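Bacterioferritin (Rhodobacter capsulatus, PDB 1JGC) stores iron as a heme-containing shell of 24 subunits and probably oxidises iron(II) with dioxygen at a ferroxidase centre to build a ferric oxide mineral inside. Local coordinates at residues A[29-32]-A[33-37]; A[59-62]-A[63-67]; A[118-121]-A[122-125]; A[136-139]-A[140-144]. One frame throughout, in Å; residues are numbered along the deposited sequence.

Contact 1. Residues A[29-32]-A[33-37]; sequences FRLQ and EDWGL
W35 turns its indole back over the preceding turn of helix because CG stands beside its own backbone N (chi1 -70°), while E33 swings CG away from its N and then bends at chi2 (68°), which brings its carboxylate alongside F29. The indole lays one face over L31 O, which is 3.4 Å from W35 CG. The six-membered part of the indole meets aliphatic carbon, with L31 CG 3.9 Å from W35 CZ2 and Q32 CG 4.0 Å from W35 CZ3. E33 OE1 approaches F29 CE1 to 3.5 Å, the carboxylate plane being turned 72° from the ring. The helix closes in a Schellman motif at G36, whose phi is positive: G36 N bonds to E33 O, and L37 N reaches Q32 O at 3.0 Å. L37 then takes the N-cap position of the next helix. R30 NE forms a salt bridge with D56 of a neighbouring subunit, and the W35 ring makes a cation-pi contact with R143 of another neighbouring subunit. Within the chain, F29 packs on S44 and R45 of helix 38-64, and W35 rests on P83 and T86 of helix 83-111.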
ATOM      1  N   PHE A  29      11.412 -40.581  19.147  1.00 21.22           N
ATOM      2  CA  PHE A  29      11.565 -39.549  18.126  1.00 20.26           C
ATOM      3  C   PHE A  29      12.991 -39.637  17.570  1.00 20.20           C
ATOM      4  O   PHE A  29      13.193 -39.761  16.366  1.00 20.04           O
ATOM      5  CB  PHE A  29      11.291 -38.166  18.744  1.00 17.58           C
ATOM      6  CG  PHE A  29      12.070 -37.045  18.116  1.00 15.81           C
ATOM      7  CD1 PHE A  29      11.935 -36.748  16.770  1.00 16.23           C
ATOM      8  CD2 PHE A  29      12.953 -36.290  18.879  1.00 15.52           C
ATOM      9  CE1 PHE A  29      12.669 -35.717  16.192  1.00 15.91           C
ATOM     10  CE2 PHE A  29      13.692 -35.254  18.308  1.00 16.03           C
ATOM     11  CZ  PHE A  29      13.550 -34.967  16.966  1.00 13.71           C
ATOM     12  N   ARG A  30      13.969 -39.604  18.464  1.00 19.98           N
ATOM     13  CA  ARG A  30      15.363 -39.674  18.069  1.00 21.33           C
ATOM     14  C   ARG A  30      15.689 -40.952  17.313  1.00 21.83           C
ATOM     15  O   ARG A  30      16.353 -40.924  16.278  1.00 22.36           O
ATOM     16  CB  ARG A  30      16.255 -39.532  19.301  1.00 21.32           C
ATOM     17  CG  ARG A  30      16.555 -38.089  19.627  1.00 22.03           C
ATOM     18  CD  ARG A  30      17.291 -37.497  18.456  1.00 22.64           C
ATOM     19  NE  ARG A  30      17.316 -36.044  18.451  1.00 22.97           N
ATOM     20  CZ  ARG A  30      17.563 -35.321  17.363  1.00 22.71           C
ATOM     21  NH1 ARG A  30      17.798 -35.921  16.209  1.00 20.85           N
ATOM     22  NH2 ARG A  30      17.576 -34.001  17.428  1.00 22.69           N
ATOM     23  N   LEU A  31      15.215 -42.072  17.838  1.00 22.55           N
ATOM     24  CA  LEU A  31      15.425 -43.369  17.216  1.00 23.21           C
ATOM     25  C   LEU A  31      14.833 -43.377  15.798  1.00 24.29           C
ATOM     26  O   LEU A  31      15.506 -43.736  14.832  1.00 24.99           O
ATOM     27  CB  LEU A  31      14.751 -44.442  18.072  1.00 22.47           C
ATOM     28  CG  LEU A  31      15.550 -45.569  18.744  1.00 21.43           C
ATOM     29  CD1 LEU A  31      17.043 -45.296  18.784  1.00 19.62           C
ATOM     30  CD2 LEU A  31      14.991 -45.740  20.132  1.00 19.66           C
ATOM     31  N   GLN A  32      13.571 -42.979  15.678  1.00 24.39           N
ATOM     32  CA  GLN A  32      12.907 -42.945  14.378  1.00 25.40           C
ATOM     33  C   GLN A  32      13.608 -41.996  13.403  1.00 26.27           C
ATOM     34  O   GLN A  32      13.634 -42.233  12.197  1.00 26.50           O
ATOM     35  CB  GLN A  32      11.439 -42.543  14.562  1.00 24.02           C
ATOM     36  CG  GLN A  32      10.665 -43.573  15.360  1.00 22.76           C
ATOM     37  CD  GLN A  32       9.387 -43.039  15.972  1.00 22.82           C
ATOM     38  OE1 GLN A  32       9.193 -41.831  16.084  1.00 22.57           O
ATOM     39  NE2 GLN A  32       8.513 -43.947  16.391  1.00 21.61           N
ATOM     40  N   GLU A  33      14.182 -40.925  13.931  1.00 26.93           N
ATOM     41  CA  GLU A  33      14.875 -39.966  13.092  1.00 28.34           C
ATOM     42  C   GLU A  33      16.114 -40.626  12.487  1.00 27.93           C
ATOM     43  O   GLU A  33      16.390 -40.473  11.296  1.00 27.88           O
ATOM     44  CB  GLU A  33      15.280 -38.743  13.915  1.00 29.90           C
ATOM     45  CG  GLU A  33      15.709 -37.558  13.079  1.00 33.40           C
ATOM     46  CD  GLU A  33      14.549 -36.969  12.293  1.00 36.79           C
ATOM     47  OE1 GLU A  33      13.526 -36.592  12.918  1.00 38.56           O
ATOM     48  OE2 GLU A  33      14.653 -36.875  11.050  1.00 38.98           O
ATOM     49  N   ASP A  34      16.854 -41.364  13.309  1.00 28.25           N
ATOM     50  CA  ASP A  34      18.067 -42.045  12.852  1.00 27.81           C
ATOM     51  C   ASP A  34      17.746 -43.188  11.874  1.00 27.28           C
ATOM     52  O   ASP A  34      18.602 -43.574  11.069  1.00 27.33           O
ATOM     53  CB  ASP A  34      18.866 -42.566  14.058  1.00 28.93           C
ATOM     54  CG  ASP A  34      20.213 -43.175  13.659  1.00 31.95           C
ATOM     55  OD1 ASP A  34      20.980 -42.529  12.901  1.00 34.17           O
ATOM     56  OD2 ASP A  34      20.515 -44.302  14.116  1.00 33.32           O
ATOM     57  N   TRP A  35      16.520 -43.719  11.938  1.00 25.00           N
ATOM     58  CA  TRP A  35      16.101 -44.789  11.032  1.00 23.70           C
ATOM     59  C   TRP A  35      15.698 -44.206   9.686  1.00 23.30           C
ATOM     60  O   TRP A  35      15.508 -44.934   8.711  1.00 23.29           O
ATOM     61  CB  TRP A  35      14.919 -45.584  11.605  1.00 23.65           C
ATOM     62  CG  TRP A  35      15.268 -46.430  12.799  1.00 25.00           C
ATOM     63  CD1 TRP A  35      16.492 -46.964  13.093  1.00 25.11           C
ATOM     64  CD2 TRP A  35      14.392 -46.829  13.866  1.00 24.99           C
ATOM     65  NE1 TRP A  35      16.433 -47.662  14.276  1.00 25.29           N
ATOM     66  CE2 TRP A  35      15.158 -47.596  14.770  1.00 24.69           C
ATOM     67  CE3 TRP A  35      13.036 -46.610  14.146  1.00 26.37           C
ATOM     68  CZ2 TRP A  35      14.614 -48.142  15.934  1.00 24.05           C
ATOM     69  CZ3 TRP A  35      12.494 -47.155  15.308  1.00 24.82           C
ATOM     70  CH2 TRP A  35      13.284 -47.912  16.185  1.00 24.89           C
ATOM     71  N   GLY A  36      15.564 -42.885   9.637  1.00 23.20           N
ATOM     72  CA  GLY A  36      15.183 -42.232   8.403  1.00 22.30           C
ATOM     73  C   GLY A  36      13.683 -42.114   8.250  1.00 22.50           C
ATOM     74  O   GLY A  36      13.184 -41.798   7.171  1.00 24.97           O
ATOM     75  N   LEU A  37      12.952 -42.369   9.327  1.00 21.15           N
ATOM     76  CA  LEU A  37      11.496 -42.277   9.298  1.00 20.70           C
ATOM     77  C   LEU A  37      11.076 -40.933   9.897  1.00 20.82           C
ATOM     78  O   LEU A  37      10.396 -40.877  10.918  1.00 20.71           O
ATOM     79  CB  LEU A  37      10.890 -43.431  10.102  1.00 18.86           C
ATOM     80  CG  LEU A  37      11.406 -44.823   9.714  1.00 19.33           C
ATOM     81  CD1 LEU A  37      10.687 -45.889  10.526  1.00 17.84           C
ATOM     82  CD2 LEU A  37      11.183 -45.060   8.232  1.00 19.01           C
TER

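Contact 2. Residues A[59-62]-A[63-67]; sequences IARI and LFLEG
A Schellman motif terminates helix 38-64 here, and R61 folds over the side chains of its last turn. E66 is the C-prime residue, with positive phi. Its N donates to L63 O at 2.8 Å, while the next amide, G67 N, reaches back to I62 O at 2.9 Å. Before that point the regular helical bonds persist, the last of them from L65 N to R61 O. I62 CG2 lies against the reversing backbone, 3.6 Å from G67 C.

R61 has CG opposite its backbone N (chi1 -180°), and the bend at chi2 (62°) carries the guanidinium forward beside F64 and L65. L65 CD2 sits over one face of that group, 4.0 Å from R61 NH2. The F64 ring runs alongside, its CD2 3.4 Å from R61 NH1, with the two planes 35° apart. Each of its three guanidinium nitrogens has a partner outside the turn: R61 NE bonds to S116 OG, NH2 pairs with D113, and NH1 pairs with E128 of a neighbouring subunit. A leucine in place of R61 would probably leave the carboxylates of D113 and of that neighbouring E128 without this cationic mate, and L65 CD2 and F64 without the flat group lying against them.

Around this turn, I62 and L65 pack on L11 of helix 5-34, R61 lies on V115 and I119 of helix 114-144, and L63 touches L31 of another neighbouring subunit.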
ATOM      1  N   ILE A  59       1.881 -30.490  37.918  1.00 20.98           N
ATOM      2  CA  ILE A  59       2.770 -29.976  38.943  1.00 19.71           C
ATOM      3  C   ILE A  59       2.134 -28.738  39.564  1.00 20.35           C
ATOM      4  O   ILE A  59       2.208 -28.533  40.773  1.00 20.81           O
ATOM      5  CB  ILE A  59       4.144 -29.607  38.348  1.00 18.22           C
ATOM      6  CG1 ILE A  59       4.864 -30.878  37.898  1.00 16.87           C
ATOM      7  CG2 ILE A  59       4.973 -28.836  39.370  1.00 16.28           C
ATOM      8  CD1 ILE A  59       6.147 -30.627  37.145  1.00 14.94           C
ATOM      9  N   ALA A  60       1.500 -27.914  38.737  1.00 20.32           N
ATOM     10  CA  ALA A  60       0.859 -26.698  39.233  1.00 20.85           C
ATOM     11  C   ALA A  60      -0.301 -27.022  40.170  1.00 21.31           C
ATOM     12  O   ALA A  60      -0.490 -26.371  41.195  1.00 22.24           O
ATOM     13  CB  ALA A  60       0.368 -25.842  38.066  1.00 17.15           C
ATOM     14  N   ARG A  61      -1.075 -28.038  39.821  1.00 21.78           N
ATOM     15  CA  ARG A  61      -2.206 -28.418  40.648  1.00 22.27           C
ATOM     16  C   ARG A  61      -1.707 -28.949  41.982  1.00 23.46           C
ATOM     17  O   ARG A  61      -2.318 -28.707  43.022  1.00 25.13           O
ATOM     18  CB  ARG A  61      -3.040 -29.482  39.946  1.00 20.32           C
ATOM     19  CG  ARG A  61      -4.249 -29.938  40.728  1.00 20.36           C
ATOM     20  CD  ARG A  61      -5.232 -28.810  40.964  1.00 21.99           C
ATOM     21  NE  ARG A  61      -6.401 -29.285  41.699  1.00 22.37           N
ATOM     22  CZ  ARG A  61      -7.377 -28.501  42.141  1.00 22.79           C
ATOM     23  NH1 ARG A  61      -7.331 -27.191  41.922  1.00 22.59           N
ATOM     24  NH2 ARG A  61      -8.389 -29.025  42.820  1.00 21.53           N
ATOM     25  N   ILE A  62      -0.595 -29.673  41.956  1.00 22.91           N
ATOM     26  CA  ILE A  62      -0.037 -30.221  43.182  1.00 22.00           C
ATOM     27  C   ILE A  62       0.400 -29.099  44.122  1.00 21.77           C
ATOM     28  O   ILE A  62       0.109 -29.130  45.312  1.00 21.60           O
ATOM     29  CB  ILE A  62       1.166 -31.134  42.887  1.00 20.88           C
ATOM     30  CG1 ILE A  62       0.675 -32.464  42.308  1.00 20.61           C
ATOM     31  CG2 ILE A  62       1.983 -31.344  44.152  1.00 19.99           C
ATOM     32  CD1 ILE A  62       1.791 -33.408  41.885  1.00 18.89           C
ATOM     33  N   LEU A  63       1.097 -28.104  43.589  1.00 21.89           N
ATOM     34  CA  LEU A  63       1.555 -27.000  44.422  1.00 21.68           C
ATOM     35  C   LEU A  63       0.376 -26.238  45.008  1.00 21.95           C
ATOM     36  O   LEU A  63       0.397 -25.850  46.166  1.00 22.36           O
ATOM     37  CB  LEU A  63       2.443 -26.056  43.614  1.00 19.35           C
ATOM     38  CG  LEU A  63       3.836 -26.585  43.273  1.00 19.05           C
ATOM     39  CD1 LEU A  63       4.559 -25.578  42.396  1.00 17.63           C
ATOM     40  CD2 LEU A  63       4.611 -26.835  44.551  1.00 15.35           C
ATOM     41  N   PHE A  64      -0.658 -26.028  44.205  1.00 22.33           N
ATOM     42  CA  PHE A  64      -1.832 -25.321  44.684  1.00 23.42           C
ATOM     43  C   PHE A  64      -2.469 -26.056  45.862  1.00 24.29           C
ATOM     44  O   PHE A  64      -2.920 -25.425  46.813  1.00 25.41           O
ATOM     45  CB  PHE A  64      -2.854 -25.176  43.561  1.00 23.34           C
ATOM     46  CG  PHE A  64      -4.161 -24.610  44.013  1.00 24.15           C
ATOM     47  CD1 PHE A  64      -4.233 -23.328  44.533  1.00 25.09           C
ATOM     48  CD2 PHE A  64      -5.324 -25.368  43.935  1.00 24.74           C
ATOM     49  CE1 PHE A  64      -5.453 -22.808  44.972  1.00 24.50           C
ATOM     50  CE2 PHE A  64      -6.537 -24.859  44.369  1.00 24.41           C
ATOM     51  CZ  PHE A  64      -6.603 -23.574  44.890  1.00 23.76           C
ATOM     52  N   LEU A  65      -2.519 -27.387  45.787  1.00 24.40           N
ATOM     53  CA  LEU A  65      -3.087 -28.206  46.854  1.00 24.39           C
ATOM     54  C   LEU A  65      -2.085 -28.341  47.982  1.00 25.44           C
ATOM     55  O   LEU A  65      -2.262 -29.148  48.887  1.00 27.21           O
ATOM     56  CB  LEU A  65      -3.461 -29.598  46.340  1.00 22.87           C
ATOM     57  CG  LEU A  65      -4.605 -29.663  45.315  1.00 23.66           C
ATOM     58  CD1 LEU A  65      -4.899 -31.110  44.944  1.00 19.32           C
ATOM     59  CD2 LEU A  65      -5.849 -28.990  45.889  1.00 20.34           C
ATOM     60  N   GLU A  66      -1.024 -27.546  47.907  1.00 26.67           N
ATOM     61  CA  GLU A  66       0.028 -27.526  48.914  1.00 27.51           C
ATOM     62  C   GLU A  66       0.795 -28.825  49.110  1.00 28.22           C
ATOM     63  O   GLU A  66       1.292 -29.105  50.200  1.00 28.60           O
ATOM     64  CB  GLU A  66      -0.544 -27.032  50.242  1.00 27.54           C
ATOM     65  CG  GLU A  66      -0.924 -25.554  50.184  1.00 31.58           C
ATOM     66  CD  GLU A  66      -1.735 -25.084  51.372  1.00 33.08           C
ATOM     67  OE1 GLU A  66      -1.380 -25.427  52.523  1.00 34.82           O
ATOM     68  OE2 GLU A  66      -2.728 -24.356  51.147  1.00 34.54           O
ATOM     69  N   GLY A  67       0.900 -29.610  48.043  1.00 28.36           N
ATOM     70  CA  GLY A  67       1.649 -30.851  48.108  1.00 28.41           C
ATOM     71  C   GLY A  67       3.029 -30.583  47.533  1.00 29.09           C
ATOM     72  O   GLY A  67       3.353 -29.443  47.200  1.00 29.20           O
TER

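Contact 3. Residues A[118-121]-A[122-125]; sequences NIFE and SLIT
T125 gives two donors to one acceptor, E121 O: T125 N at 3.0 Å and T125 OG1 at 2.7 Å. The two donors approach from opposite faces of the carbonyl plane, the amide standing 35° out of it. The hydroxyl can do this because it is placed beside its own backbone N (chi1 -56°), pointing it back toward the carbonyl one turn earlier. A valine here would keep the amide bond but lose the hydroxyl, and E121 O would probably be left with a single donor on one face of its plane.

The other carbonyls are each met by an amide four residues on: S122 N binds N118 O, L123 N binds I119 O, and I124 N binds F120 O, all at 2.8 Å. Among the side chains the touching is apolar. L123 CD1 lies 4.2 Å from I119 CG2, those two side chains running together, and 4.1 Å from F120 CD1, where the leucine slants across the ring.

E121 spends its carboxylate outside the turn: OE2 forms salt bridges with R105 and with K117 of a neighbouring subunit, OE1 takes a weak hydrogen bond from N118 ND2 of that subunit, and N118 ND2 donates to E121 of another. On the inner side of the bundle, L123 packs against E18 of helix 5-34 and H54 of helix 38-64, ligands of the dinuclear iron site, which is metal-free in this structure, and F120 wedges among L11, A14, A104 and C108 of helices 5-34 and 83-111.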
ATOM      1  N   ASN A 118     -11.804 -33.227  37.118  1.00 21.96           N
ATOM      2  CA  ASN A 118     -11.858 -32.838  35.718  1.00 21.42           C
ATOM      3  C   ASN A 118     -10.501 -32.886  35.035  1.00 20.69           C
ATOM      4  O   ASN A 118     -10.425 -33.103  33.834  1.00 21.24           O
ATOM      5  CB  ASN A 118     -12.476 -31.452  35.563  1.00 21.81           C
ATOM      6  CG  ASN A 118     -13.942 -31.437  35.927  1.00 23.93           C
ATOM      7  OD1 ASN A 118     -14.629 -32.451  35.792  1.00 25.40           O
ATOM      8  ND2 ASN A 118     -14.435 -30.290  36.382  1.00 24.44           N
ATOM      9  N   ILE A 119      -9.427 -32.678  35.787  1.00 19.63           N
ATOM     10  CA  ILE A 119      -8.107 -32.751  35.187  1.00 18.59           C
ATOM     11  C   ILE A 119      -7.894 -34.191  34.723  1.00 20.31           C
ATOM     12  O   ILE A 119      -7.390 -34.432  33.624  1.00 21.41           O
ATOM     13  CB  ILE A 119      -7.007 -32.362  36.182  1.00 17.41           C
ATOM     14  CG1 ILE A 119      -7.036 -30.850  36.414  1.00 15.18           C
ATOM     15  CG2 ILE A 119      -5.650 -32.811  35.661  1.00 15.01           C
ATOM     16  CD1 ILE A 119      -6.018 -30.363  37.423  1.00 13.89           C
ATOM     17  N   PHE A 120      -8.285 -35.154  35.549  1.00 20.03           N
ATOM     18  CA  PHE A 120      -8.132 -36.548  35.154  1.00 20.13           C
ATOM     19  C   PHE A 120      -9.085 -36.918  34.018  1.00 20.75           C
ATOM     20  O   PHE A 120      -8.771 -37.793  33.204  1.00 19.09           O
ATOM     21  CB  PHE A 120      -8.321 -37.485  36.350  1.00 16.91           C
ATOM     22  CG  PHE A 120      -7.148 -37.502  37.284  1.00 16.20           C
ATOM     23  CD1 PHE A 120      -5.920 -38.000  36.866  1.00 14.52           C
ATOM     24  CD2 PHE A 120      -7.260 -37.000  38.574  1.00 16.10           C
ATOM     25  CE1 PHE A 120      -4.818 -37.998  37.718  1.00 13.26           C
ATOM     26  CE2 PHE A 120      -6.158 -36.995  39.430  1.00 15.58           C
ATOM     27  CZ  PHE A 120      -4.936 -37.495  38.997  1.00 13.72           C
ATOM     28  N   GLU A 121     -10.239 -36.260  33.944  1.00 20.70           N
ATOM     29  CA  GLU A 121     -11.157 -36.562  32.851  1.00 22.18           C
ATOM     30  C   GLU A 121     -10.555 -35.976  31.576  1.00 22.58           C
ATOM     31  O   GLU A 121     -10.703 -36.527  30.479  1.00 22.79           O
ATOM     32  CB  GLU A 121     -12.548 -35.981  33.108  1.00 20.92           C
ATOM     33  CG  GLU A 121     -13.216 -36.546  34.338  1.00 23.27           C
ATOM     34  CD  GLU A 121     -14.722 -36.670  34.188  1.00 23.98           C
ATOM     35  OE1 GLU A 121     -15.280 -36.046  33.265  1.00 25.31           O
ATOM     36  OE2 GLU A 121     -15.349 -37.389  34.998  1.00 24.57           O
ATOM     37  N   SER A 122      -9.854 -34.861  31.727  1.00 22.65           N
ATOM     38  CA  SER A 122      -9.213 -34.230  30.586  1.00 23.43           C
ATOM     39  C   SER A 122      -8.045 -35.123  30.128  1.00 22.49           C
ATOM     40  O   SER A 122      -7.873 -35.368  28.934  1.00 21.49           O
ATOM     41  CB  SER A 122      -8.722 -32.832  30.966  1.00 23.32           C
ATOM     42  OG  SER A 122      -7.914 -32.286  29.943  1.00 28.27           O
ATOM     43  N   LEU A 123      -7.254 -35.620  31.077  1.00 20.99           N
ATOM     44  CA  LEU A 123      -6.145 -36.496  30.729  1.00 21.45           C
ATOM     45  C   LEU A 123      -6.656 -37.789  30.087  1.00 21.84           C
ATOM     46  O   LEU A 123      -6.109 -38.257  29.085  1.00 22.52           O
ATOM     47  CB  LEU A 123      -5.316 -36.824  31.964  1.00 20.67           C
ATOM     48  CG  LEU A 123      -4.496 -35.677  32.566  1.00 22.64           C
ATOM     49  CD1 LEU A 123      -3.856 -36.139  33.876  1.00 21.79           C
ATOM     50  CD2 LEU A 123      -3.424 -35.224  31.576  1.00 22.62           C
ATOM     51  N   ILE A 124      -7.706 -38.365  30.661  1.00 21.18           N
ATOM     52  CA  ILE A 124      -8.287 -39.591  30.125  1.00 19.89           C
ATOM     53  C   ILE A 124      -8.718 -39.346  28.687  1.00 19.96           C
ATOM     54  O   ILE A 124      -8.465 -40.172  27.816  1.00 18.61           O
ATOM     55  CB  ILE A 124      -9.517 -40.053  30.962  1.00 20.57           C
ATOM     56  CG1 ILE A 124      -9.044 -40.606  32.311  1.00 18.41           C
ATOM     57  CG2 ILE A 124     -10.329 -41.106  30.200  1.00 17.65           C
ATOM     58  CD1 ILE A 124     -10.163 -40.916  33.273  1.00 19.28           C
ATOM     59  N   THR A 125      -9.360 -38.203  28.445  1.00 20.10           N
ATOM     60  CA  THR A 125      -9.810 -37.861  27.100  1.00 20.91           C
ATOM     61  C   THR A 125      -8.638 -37.739  26.122  1.00 21.83           C
ATOM     62  O   THR A 125      -8.707 -38.262  25.017  1.00 22.72           O
ATOM     63  CB  THR A 125     -10.621 -36.550  27.090  1.00 20.79           C
ATOM     64  OG1 THR A 125     -11.725 -36.670  27.993  1.00 21.78           O
ATOM     65  CG2 THR A 125     -11.166 -36.274  25.700  1.00 17.91           C
TER

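Contact 4. Residues A[136-139]-A[140-144]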
ATOM      1  N   THR A 136      -4.981 -46.964  15.035  1.00 26.53           N
ATOM      2  CA  THR A 136      -5.165 -46.774  13.611  1.00 25.88           C
ATOM      3  C   THR A 136      -3.823 -46.956  12.897  1.00 25.91           C
ATOM      4  O   THR A 136      -3.763 -47.546  11.820  1.00 26.31           O
ATOM      5  CB  THR A 136      -5.754 -45.381  13.325  1.00 26.08           C
ATOM      6  OG1 THR A 136      -7.129 -45.371  13.736  1.00 27.34           O
ATOM      7  CG2 THR A 136      -5.654 -45.029  11.841  1.00 25.63           C
ATOM      8  N   GLN A 137      -2.745 -46.477  13.506  1.00 24.62           N
ATOM      9  CA  GLN A 137      -1.436 -46.608  12.893  1.00 24.21           C
ATOM     10  C   GLN A 137      -0.944 -48.046  12.882  1.00 24.62           C
ATOM     11  O   GLN A 137      -0.314 -48.486  11.922  1.00 24.77           O
ATOM     12  CB  GLN A 137      -0.422 -45.707  13.598  1.00 23.67           C
ATOM     13  CG  GLN A 137      -0.579 -44.249  13.230  1.00 23.96           C
ATOM     14  CD  GLN A 137      -0.613 -44.047  11.730  1.00 23.84           C
ATOM     15  OE1 GLN A 137       0.298 -44.478  11.021  1.00 25.38           O
ATOM     16  NE2 GLN A 137      -1.662 -43.397  11.237  1.00 22.85           N
ATOM     17  N   ILE A 138      -1.230 -48.782  13.949  1.00 24.53           N
ATOM     18  CA  ILE A 138      -0.809 -50.174  14.031  1.00 23.61           C
ATOM     19  C   ILE A 138      -1.588 -50.972  12.995  1.00 23.46           C
ATOM     20  O   ILE A 138      -1.045 -51.851  12.328  1.00 23.38           O
ATOM     21  CB  ILE A 138      -1.057 -50.736  15.447  1.00 24.07           C
ATOM     22  CG1 ILE A 138      -0.032 -50.131  16.408  1.00 23.97           C
ATOM     23  CG2 ILE A 138      -0.983 -52.259  15.438  1.00 22.04           C
ATOM     24  CD1 ILE A 138      -0.369 -50.321  17.861  1.00 25.51           C
ATOM     25  N   SER A 139      -2.866 -50.652  12.860  1.00 23.01           N
ATOM     26  CA  SER A 139      -3.710 -51.324  11.892  1.00 23.12           C
ATOM     27  C   SER A 139      -3.206 -51.038  10.479  1.00 24.45           C
ATOM     28  O   SER A 139      -3.170 -51.926   9.624  1.00 25.71           O
ATOM     29  CB  SER A 139      -5.142 -50.834  12.026  1.00 22.25           C
ATOM     30  OG  SER A 139      -5.884 -51.208  10.889  1.00 24.71           O
ATOM     31  N   LEU A 140      -2.818 -49.791  10.238  1.00 24.20           N
ATOM     32  CA  LEU A 140      -2.311 -49.401   8.931  1.00 24.51           C
ATOM     33  C   LEU A 140      -0.956 -50.055   8.680  1.00 24.50           C
ATOM     34  O   LEU A 140      -0.594 -50.336   7.536  1.00 25.18           O
ATOM     35  CB  LEU A 140      -2.172 -47.877   8.848  1.00 24.34           C
ATOM     36  CG  LEU A 140      -1.603 -47.329   7.541  1.00 24.24           C
ATOM     37  CD1 LEU A 140      -2.548 -47.669   6.401  1.00 23.73           C
ATOM     38  CD2 LEU A 140      -1.417 -45.825   7.652  1.00 25.61           C
ATOM     39  N   TYR A 141      -0.210 -50.290   9.754  1.00 23.73           N
ATOM     40  CA  TYR A 141       1.103 -50.908   9.650  1.00 24.29           C
ATOM     41  C   TYR A 141       0.970 -52.339   9.122  1.00 25.48           C
ATOM     42  O   TYR A 141       1.689 -52.747   8.208  1.00 25.73           O
ATOM     43  CB  TYR A 141       1.785 -50.911  11.020  1.00 23.40           C
ATOM     44  CG  TYR A 141       3.228 -51.336  11.002  1.00 22.80           C
ATOM     45  CD1 TYR A 141       3.582 -52.662  10.777  1.00 22.59           C
ATOM     46  CD2 TYR A 141       4.249 -50.403  11.195  1.00 23.84           C
ATOM     47  CE1 TYR A 141       4.926 -53.055  10.741  1.00 23.34           C
ATOM     48  CE2 TYR A 141       5.593 -50.785  11.160  1.00 23.96           C
ATOM     49  CZ  TYR A 141       5.922 -52.112  10.930  1.00 23.76           C
ATOM     50  OH  TYR A 141       7.240 -52.491  10.869  1.00 24.60           O
ATOM     51  N   ASP A 142       0.039 -53.099   9.686  1.00 25.65           N
ATOM     52  CA  ASP A 142      -0.158 -54.471   9.251  1.00 25.48           C
ATOM     53  C   ASP A 142      -0.726 -54.524   7.834  1.00 25.55           C
ATOM     54  O   ASP A 142      -0.366 -55.393   7.046  1.00 26.53           O
ATOM     55  CB  ASP A 142      -1.081 -55.211  10.225  1.00 25.16           C
ATOM     56  CG  ASP A 142      -0.502 -55.287  11.634  1.00 26.87           C
ATOM     57  OD1 ASP A 142       0.750 -55.278  11.760  1.00 26.97           O
ATOM     58  OD2 ASP A 142      -1.293 -55.367  12.609  1.00 26.18           O
ATOM     59  N   ARG A 143      -1.612 -53.594   7.506  1.00 25.32           N
ATOM     60  CA  ARG A 143      -2.207 -53.563   6.179  1.00 24.97           C
ATOM     61  C   ARG A 143      -1.181 -53.226   5.101  1.00 25.92           C
ATOM     62  O   ARG A 143      -1.157 -53.860   4.045  1.00 27.53           O
ATOM     63  CB  ARG A 143      -3.351 -52.552   6.127  1.00 25.26           C
ATOM     64  CG  ARG A 143      -3.788 -52.233   4.717  1.00 25.46           C
ATOM     65  CD  ARG A 143      -5.013 -51.357   4.687  1.00 26.27           C
ATOM     66  NE  ARG A 143      -6.237 -52.130   4.859  1.00 29.74           N
ATOM     67  CZ  ARG A 143      -7.058 -51.996   5.895  1.00 30.38           C
ATOM     68  NH1 ARG A 143      -6.770 -51.118   6.848  1.00 31.56           N
ATOM     69  NH2 ARG A 143      -8.173 -52.716   5.969  1.00 28.83           N
ATOM     70  N   LEU A 144      -0.333 -52.235   5.366  1.00 24.71           N
ATOM     71  CA  LEU A 144       0.684 -51.826   4.406  1.00 24.25           C
ATOM     72  C   LEU A 144       1.863 -52.789   4.378  1.00 24.96           C
ATOM     73  O   LEU A 144       2.419 -53.073   3.312  1.00 25.05           O
ATOM     74  CB  LEU A 144       1.218 -50.429   4.746  1.00 22.50           C
ATOM     75  CG  LEU A 144       0.269 -49.238   4.703  1.00 20.25           C
ATOM     76  CD1 LEU A 144       1.017 -47.982   5.078  1.00 18.84           C
ATOM     77  CD2 LEU A 144      -0.322 -49.111   3.315  1.00 21.40           C
TER
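Q137 and L140 lie side by side and point the same way, with Q137 OE1 4.0 Å from L140 CD2. The glutamine gets there by bending at chi2 (-51°), which brings its amide oxygen forward, toward the leucine methyl. Elsewhere on the helix, D142 turns its carboxylate back over the preceding turn: CG stands beside its own backbone N (chi1 -61°), and D142 CG comes to 3.5 Å from I138 O, with D142 OD2 4.2 Å from I138 CG2. Y141 behaves differently. Its CB rests 3.3 Å from Q137 O, but the ring leads away from residues 136-139. S139 OG and R143 NH1 approach only to 4.1 Å, a loose contact oblique to the guanidinium.

Under these side chains the backbone is regular helix: L140 N binds T136 O at 2.9 Å, Y141 N binds Q137 O at 2.8 Å, and D142 and R143 continue the pattern onto I138 O and S139 O.

The polar ends find their partners outside the two segments. D142 OD1 forms a salt bridge with R84, T136 OG1 bonds to D132 O and to D34 O of a neighbouring subunit, and R143 packs on P83 of that subunit. Within the chain, this last part of helix 114-144 is flanked by helix 83-111, where I138 meets E88 and L91, and by the short helix 146-152, whose F149 ring meets that of Y141.

How the contacts relate
All four contacts are local and follow one another in series; each is one continuous stretch, so none closes a long loop and none nests within or crosses another. Contact 1 ends helix 5-34 at the tight turn into helix 38-64, and contact 2 ends that helix where the long connection to helix 83-111 begins; their centres lie about 36 Å apart on opposite sides of the chain's centre. Contacts 3 and 4 both belong to helix 114-144, the fourth long helix of the ferritin bundle. Contacts 2 and 3 touch where R61 CG meets I119 CD1 at 3.8 Å. Between subunits, contact 1 meets contact 4 at one interface and contact 2 at another, where R30 and L31 pack on L63 of a neighbouring subunit.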